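Local coordinates for secreted effector protein SifA (Salmonella typhimurium, PDB 3CXB) that is secreted into host cells, where it interacts with the host protein PLEKHM2 and is required for endosomal tubulation and formation of Salmonella-induced filaments, at residues V29-I34 and K45-L50; D36-T41 and E74-S79. All blocks are in the same frame, centred on the assembly; numbering follows the deposited sequence.

Contact 1 (V29-I34 and K45-L50); sequences VLWEKI and KADRCL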
loop_
_atom_site.group_PDB
_atom_site.type_symbol
_atom_site.label_atom_id
_atom_site.label_comp_id
_atom_site.label_asym_id
_atom_site.label_seq_id
_atom_site.Cartn_x
_atom_site.Cartn_y
_atom_site.Cartn_z
ATOM N N VAL A 29 4.981 17.965 23.952
ATOM C CA VAL A 29 6.087 17.248 24.550
ATOM C C VAL A 29 6.743 16.371 23.481
ATOM O O VAL A 29 7.957 16.195 23.473
ATOM C CB VAL A 29 5.608 16.384 25.760
ATOM C CG1 VAL A 29 4.461 15.523 25.351
ATOM C CG2 VAL A 29 6.731 15.505 26.276
ATOM N N LEU A 30 5.950 15.839 22.560
ATOM C CA LEU A 30 6.513 14.979 21.527
ATOM C C LEU A 30 7.252 15.813 20.513
ATOM O O LEU A 30 8.330 15.447 20.058
ATOM C CB LEU A 30 5.421 14.187 20.808
ATOM C CG LEU A 30 5.955 13.479 19.559
ATOM C CD1 LEU A 30 7.071 12.529 19.951
ATOM C CD2 LEU A 30 4.864 12.722 18.886
ATOM N N TRP A 31 6.658 16.948 20.169
ATOM C CA TRP A 31 7.253 17.823 19.182
ATOM C C TRP A 31 8.555 18.421 19.668
ATOM O O TRP A 31 9.501 18.572 18.893
ATOM C CB TRP A 31 6.284 18.933 18.798
ATOM C CG TRP A 31 6.819 19.793 17.704
ATOM C CD1 TRP A 31 7.146 21.115 17.789
ATOM C CD2 TRP A 31 7.144 19.381 16.373
ATOM N NE1 TRP A 31 7.659 21.553 16.597
ATOM C CE2 TRP A 31 7.667 20.509 15.707
ATOM C CE3 TRP A 31 7.049 18.166 15.679
ATOM C CZ2 TRP A 31 8.093 20.459 14.379
ATOM C CZ3 TRP A 31 7.476 18.116 14.362
ATOM C CH2 TRP A 31 7.991 19.259 13.727
ATOM N N GLU A 32 8.609 18.761 20.952
ATOM C CA GLU A 32 9.813 19.340 21.516
ATOM C C GLU A 32 10.940 18.327 21.521
ATOM O O GLU A 32 12.097 18.686 21.691
ATOM C CB GLU A 32 9.564 19.819 22.942
ATOM C CG GLU A 32 10.340 21.072 23.291
ATOM C CD GLU A 32 10.110 22.178 22.278
ATOM O OE1 GLU A 32 8.926 22.457 21.968
ATOM O OE2 GLU A 32 11.106 22.765 21.797
ATOM N N LYS A 33 10.617 17.059 21.326
ATOM C CA LYS A 33 11.652 16.043 21.324
ATOM C C LYS A 33 11.986 15.526 19.931
ATOM O O LYS A 33 13.070 14.983 19.712
ATOM C CB LYS A 33 11.231 14.874 22.219
ATOM C CG LYS A 33 11.078 15.262 23.690
ATOM C CD LYS A 33 10.801 14.070 24.595
ATOM C CE LYS A 33 10.750 14.521 26.053
ATOM N NZ LYS A 33 10.555 13.395 27.012
ATOM N N ILE A 34 11.054 15.695 18.996
ATOM C CA ILE A 34 11.224 15.209 17.625
ATOM C C ILE A 34 11.549 16.380 16.684
ATOM O O ILE A 34 12.124 16.204 15.609
ATOM C CB ILE A 34 9.916 14.446 17.165
ATOM C CG1 ILE A 34 10.237 13.412 16.085
ATOM C CG2 ILE A 34 8.889 15.411 16.627
ATOM C CD1 ILE A 34 11.116 12.280 16.577
ATOM N N LYS A 45 5.868 20.347 7.584
ATOM C CA LYS A 45 5.219 19.183 7.001
ATOM C C LYS A 45 5.143 18.002 7.988
ATOM O O LYS A 45 4.137 17.286 8.040
ATOM C CB LYS A 45 5.941 18.744 5.725
ATOM C CG LYS A 45 5.837 19.741 4.573
ATOM C CD LYS A 45 6.666 19.287 3.366
ATOM C CE LYS A 45 6.633 20.311 2.230
ATOM N NZ LYS A 45 7.340 19.846 0.996
ATOM N N ALA A 46 6.193 17.786 8.769
ATOM C CA ALA A 46 6.180 16.692 9.738
ATOM C C ALA A 46 5.167 17.015 10.841
ATOM O O ALA A 46 4.650 16.128 11.526
ATOM C CB ALA A 46 7.577 16.499 10.340
ATOM N N ASP A 47 4.893 18.301 10.998
ATOM C CA ASP A 47 3.960 18.768 12.007
ATOM C C ASP A 47 2.535 18.459 11.567
ATOM O O ASP A 47 1.702 18.027 12.368
ATOM C CB ASP A 47 4.145 20.273 12.216
ATOM C CG ASP A 47 3.158 20.854 13.203
ATOM O OD1 ASP A 47 1.966 20.939 12.874
ATOM O OD2 ASP A 47 3.562 21.225 14.316
ATOM N N ARG A 48 2.257 18.681 10.288
ATOM C CA ARG A 48 0.929 18.403 9.778
ATOM C C ARG A 48 0.730 16.894 9.728
ATOM O O ARG A 48 -0.385 16.409 9.884
ATOM C CB ARG A 48 0.737 19.031 8.398
ATOM C CG ARG A 48 -0.643 19.664 8.219
ATOM C CD ARG A 48 -0.945 20.643 9.350
ATOM N NE ARG A 48 -2.247 21.288 9.201
ATOM C CZ ARG A 48 -2.768 22.140 10.082
ATOM N NH1 ARG A 48 -2.098 22.452 11.184
ATOM N NH2 ARG A 48 -3.959 22.684 9.861
ATOM N N CYS A 49 1.812 16.153 9.513
ATOM C CA CYS A 49 1.741 14.698 9.505
ATOM C C CYS A 49 1.207 14.225 10.853
ATOM O O CYS A 49 0.174 13.561 10.944
ATOM C CB CYS A 49 3.123 14.092 9.312
ATOM S SG CYS A 49 3.677 13.963 7.619
ATOM N N LEU A 50 1.940 14.571 11.904
ATOM C CA LEU A 50 1.563 14.200 13.253
ATOM C C LEU A 50 0.116 14.577 13.497
ATOM O O LEU A 50 -0.670 13.777 14.017
ATOM C CB LEU A 50 2.456 14.917 14.259
ATOM C CG LEU A 50 3.913 14.460 14.312
ATOM C CD1 LEU A 50 4.756 15.461 15.097
ATOM C CD2 LEU A 50 3.979 13.084 14.960
#

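Contact 2 (D36-T41 and E74-S79); sequences DFFFST and ELACAS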
loop_
_atom_site.group_PDB
_atom_site.type_symbol
_atom_site.label_atom_id
_atom_site.label_comp_id
_atom_site.label_asym_id
_atom_site.label_seq_id
_atom_site.Cartn_x
_atom_site.Cartn_y
_atom_site.Cartn_z
ATOM N N ASP A 36 13.808 18.678 16.243
ATOM C CA ASP A 36 15.093 18.821 15.572
ATOM C C ASP A 36 15.418 17.678 14.642
ATOM O O ASP A 36 16.474 17.662 14.023
ATOM C CB ASP A 36 16.218 18.982 16.598
ATOM C CG ASP A 36 15.992 20.162 17.532
ATOM O OD1 ASP A 36 15.833 21.306 17.046
ATOM O OD2 ASP A 36 15.976 19.934 18.762
ATOM N N PHE A 37 14.510 16.722 14.534
ATOM C CA PHE A 37 14.734 15.589 13.653
ATOM C C PHE A 37 14.559 15.966 12.184
ATOM O O PHE A 37 14.872 15.173 11.297
ATOM C CB PHE A 37 13.764 14.459 13.999
ATOM C CG PHE A 37 14.146 13.685 15.223
ATOM C CD1 PHE A 37 14.330 14.327 16.444
ATOM C CD2 PHE A 37 14.313 12.305 15.158
ATOM C CE1 PHE A 37 14.678 13.606 17.591
ATOM C CE2 PHE A 37 14.661 11.572 16.296
ATOM C CZ PHE A 37 14.844 12.228 17.517
ATOM N N PHE A 38 14.064 17.174 11.930
ATOM C CA PHE A 38 13.822 17.621 10.561
ATOM C C PHE A 38 14.401 18.991 10.246
ATOM O O PHE A 38 14.438 19.871 11.107
ATOM C CB PHE A 38 12.326 17.650 10.297
ATOM C CG PHE A 38 11.595 16.492 10.882
ATOM C CD1 PHE A 38 11.066 16.570 12.157
ATOM C CD2 PHE A 38 11.398 15.331 10.144
ATOM C CE1 PHE A 38 10.347 15.507 12.693
ATOM C CE2 PHE A 38 10.684 14.264 10.669
ATOM C CZ PHE A 38 10.153 14.353 11.943
ATOM N N PHE A 39 14.826 19.164 8.996
ATOM C CA PHE A 39 15.420 20.416 8.537
ATOM C C PHE A 39 14.444 21.596 8.532
ATOM O O PHE A 39 13.512 21.647 9.338
ATOM C CB PHE A 39 16.016 20.234 7.141
ATOM C CG PHE A 39 15.019 19.803 6.109
ATOM C CD1 PHE A 39 14.391 18.565 6.206
ATOM C CD2 PHE A 39 14.714 20.627 5.025
ATOM C CE1 PHE A 39 13.478 18.147 5.242
ATOM C CE2 PHE A 39 13.799 20.218 4.050
ATOM C CZ PHE A 39 13.181 18.974 4.160
ATOM N N SER A 40 14.666 22.539 7.619
ATOM C CA SER A 40 13.846 23.742 7.508
ATOM C C SER A 40 12.355 23.509 7.249
ATOM O O SER A 40 11.580 23.268 8.172
ATOM C CB SER A 40 14.416 24.654 6.415
ATOM O OG SER A 40 13.638 25.829 6.278
ATOM N N THR A 41 11.961 23.601 5.986
ATOM C CA THR A 41 10.573 23.425 5.584
ATOM C C THR A 41 10.022 22.076 5.991
ATOM O O THR A 41 8.812 21.866 6.002
ATOM C CB THR A 41 10.450 23.542 4.071
ATOM O OG1 THR A 41 10.924 24.826 3.659
ATOM C CG2 THR A 41 9.014 23.351 3.632
ATOM N N GLU A 74 11.275 9.823 6.076
ATOM C CA GLU A 74 11.824 10.468 4.895
ATOM C C GLU A 74 12.072 11.964 5.163
ATOM O O GLU A 74 13.023 12.536 4.641
ATOM C CB GLU A 74 10.864 10.270 3.716
ATOM C CG GLU A 74 11.498 10.343 2.326
ATOM C CD GLU A 74 11.969 11.749 1.941
ATOM O OE1 GLU A 74 11.188 12.715 2.102
ATOM O OE2 GLU A 74 13.117 11.892 1.459
ATOM N N LEU A 75 11.242 12.599 5.985
ATOM C CA LEU A 75 11.433 14.024 6.271
ATOM C C LEU A 75 12.595 14.324 7.217
ATOM O O LEU A 75 13.154 15.422 7.212
ATOM C CB LEU A 75 10.162 14.639 6.868
ATOM C CG LEU A 75 8.964 14.828 5.936
ATOM C CD1 LEU A 75 7.767 15.337 6.736
ATOM C CD2 LEU A 75 9.331 15.803 4.819
ATOM N N ALA A 76 12.952 13.354 8.042
ATOM C CA ALA A 76 14.030 13.557 8.990
ATOM C C ALA A 76 15.371 13.438 8.286
ATOM O O ALA A 76 15.479 12.767 7.262
ATOM C CB ALA A 76 13.928 12.540 10.110
ATOM N N CYS A 77 16.389 14.095 8.835
ATOM C CA CYS A 77 17.716 14.038 8.252
ATOM C C CYS A 77 18.264 12.625 8.448
ATOM O O CYS A 77 17.810 11.900 9.334
ATOM C CB CYS A 77 18.637 15.077 8.912
ATOM S SG CYS A 77 18.887 14.945 10.727
ATOM N N ALA A 78 19.225 12.233 7.617
ATOM C CA ALA A 78 19.821 10.897 7.701
ATOM C C ALA A 78 20.386 10.589 9.087
ATOM O O ALA A 78 20.370 9.447 9.535
ATOM C CB ALA A 78 20.915 10.749 6.648
ATOM N N SER A 79 20.892 11.612 9.759
ATOM C CA SER A 79 21.452 11.439 11.093
ATOM C C SER A 79 20.429 10.763 11.998
ATOM O O SER A 79 20.745 9.808 12.701
ATOM C CB SER A 79 21.828 12.797 11.704
ATOM O OG SER A 79 22.622 13.577 10.828
#

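Contact 1 (V29-I34 and K45-L50)
W31 and L50 carry most of the apolar packing between two roughly antiparallel helical segments, V29-I34 and K45-L50, whose axes come no closer than 11.9 Å and whose directions differ by 146°. This is side-chain packing between consecutive helices, 25-34 and 42-54, joined by a loop. At that separation the backbones do not meet, and large side chains have to bridge the gap. The indole of W31 does so by standing away from its own helix, its CG anti to the backbone N (chi1 -175°), which sends the ring out toward K45-L50; chi2 of -115° then turns its six-membered part to that segment. L50 meets that part with one methyl, CD1 lying 3.6 Å from W31 CE3 on an oblique approach. Its other methyl reaches the residue before W31, L50 CD2 touching L30 CD2 at 4.0 Å; one forked side chain thus spans L30 and W31. I34 CG2 adds a looser touch on L50 CD1 at 4.4 Å. At the rim of the indole, close to the ring plane, the methyl of A46 sits 4.3 Å from W31 CZ3.

The side chain of D47 lies over one face of the same ring: CB is 4.2 Å above the indole plane, displaced toward the rim, and OD2 is on that face as well. This carboxylate forms a salt bridge with K23, which also makes a cation-pi contact with W31.

Helix 62-75 packs against K45-L50 through L72 on A46 and I68 on C49, while W27, earlier on helix 25-34, touches D47 and L50, and M124, between strands 118-123 and 126-132, reaches L30.

Contact 2 (D36-T41 and E74-S79)
With CG beside the backbone N and anti to the carbonyl carbon (chi1 -40°), the ring of F38 is directed at the end of helix 62-75, whereas F39 takes a different rotation, its CG between the backbone N and the carbonyl carbon, and brings its own ring to L75. This is the packing of an interhelical loop, the connection between helices 25-34 and 42-54, against the C-terminal end of helix 62-75, where the backbone leaves helical geometry at A76.

F38 comes in edge first. Its CD2 lies 3.3 Å from L75 C, which sits in the ring plane, so the phenyl edge abuts the peptide joining L75 to A76. The aliphatic parts close around this edge: L75 CB is 3.6 Å from F38 CD2, and the A76 methyl is 3.7 Å from F38 CE2. One face of the F38 ring is lined by F37 CB, from the preceding residue. F39, exposed and poorly ordered, also presents an edge, with CE1 3.4 Å from L75 O in the plane of its ring.

A76 is further tied to what follows it, its carbonyl oxygen accepting a hydrogen bond from R81. Across the contact, a single backbone hydrogen bond joins the two segments: C77 N donates to F37 O over 3.1 Å, somewhat bent at the hydrogen (147°) and with the donor tilted 19° from the carbonyl plane.

How the contacts relate
From the N terminus the chain runs through helix 25-34, the first side of contact 1, and then the loop 36-41, the first side of contact 2. Helix 42-54 returns to close the short loop of contact 1, with ten residues between its segments; the chain goes on along helix 62-75, whose last residues, with those just after, form E74-S79 and close contact 2 over thirty-two residues. The segments alternate, so the two closures cross. Their centres are 11 Å apart, and they meet at A46, whose CB lies 3.7 Å from F38 CZ and whose N lies 3.6 Å from L75 CD1. Together they tie the first three helices and the loop after helix 25-34 into one packed unit.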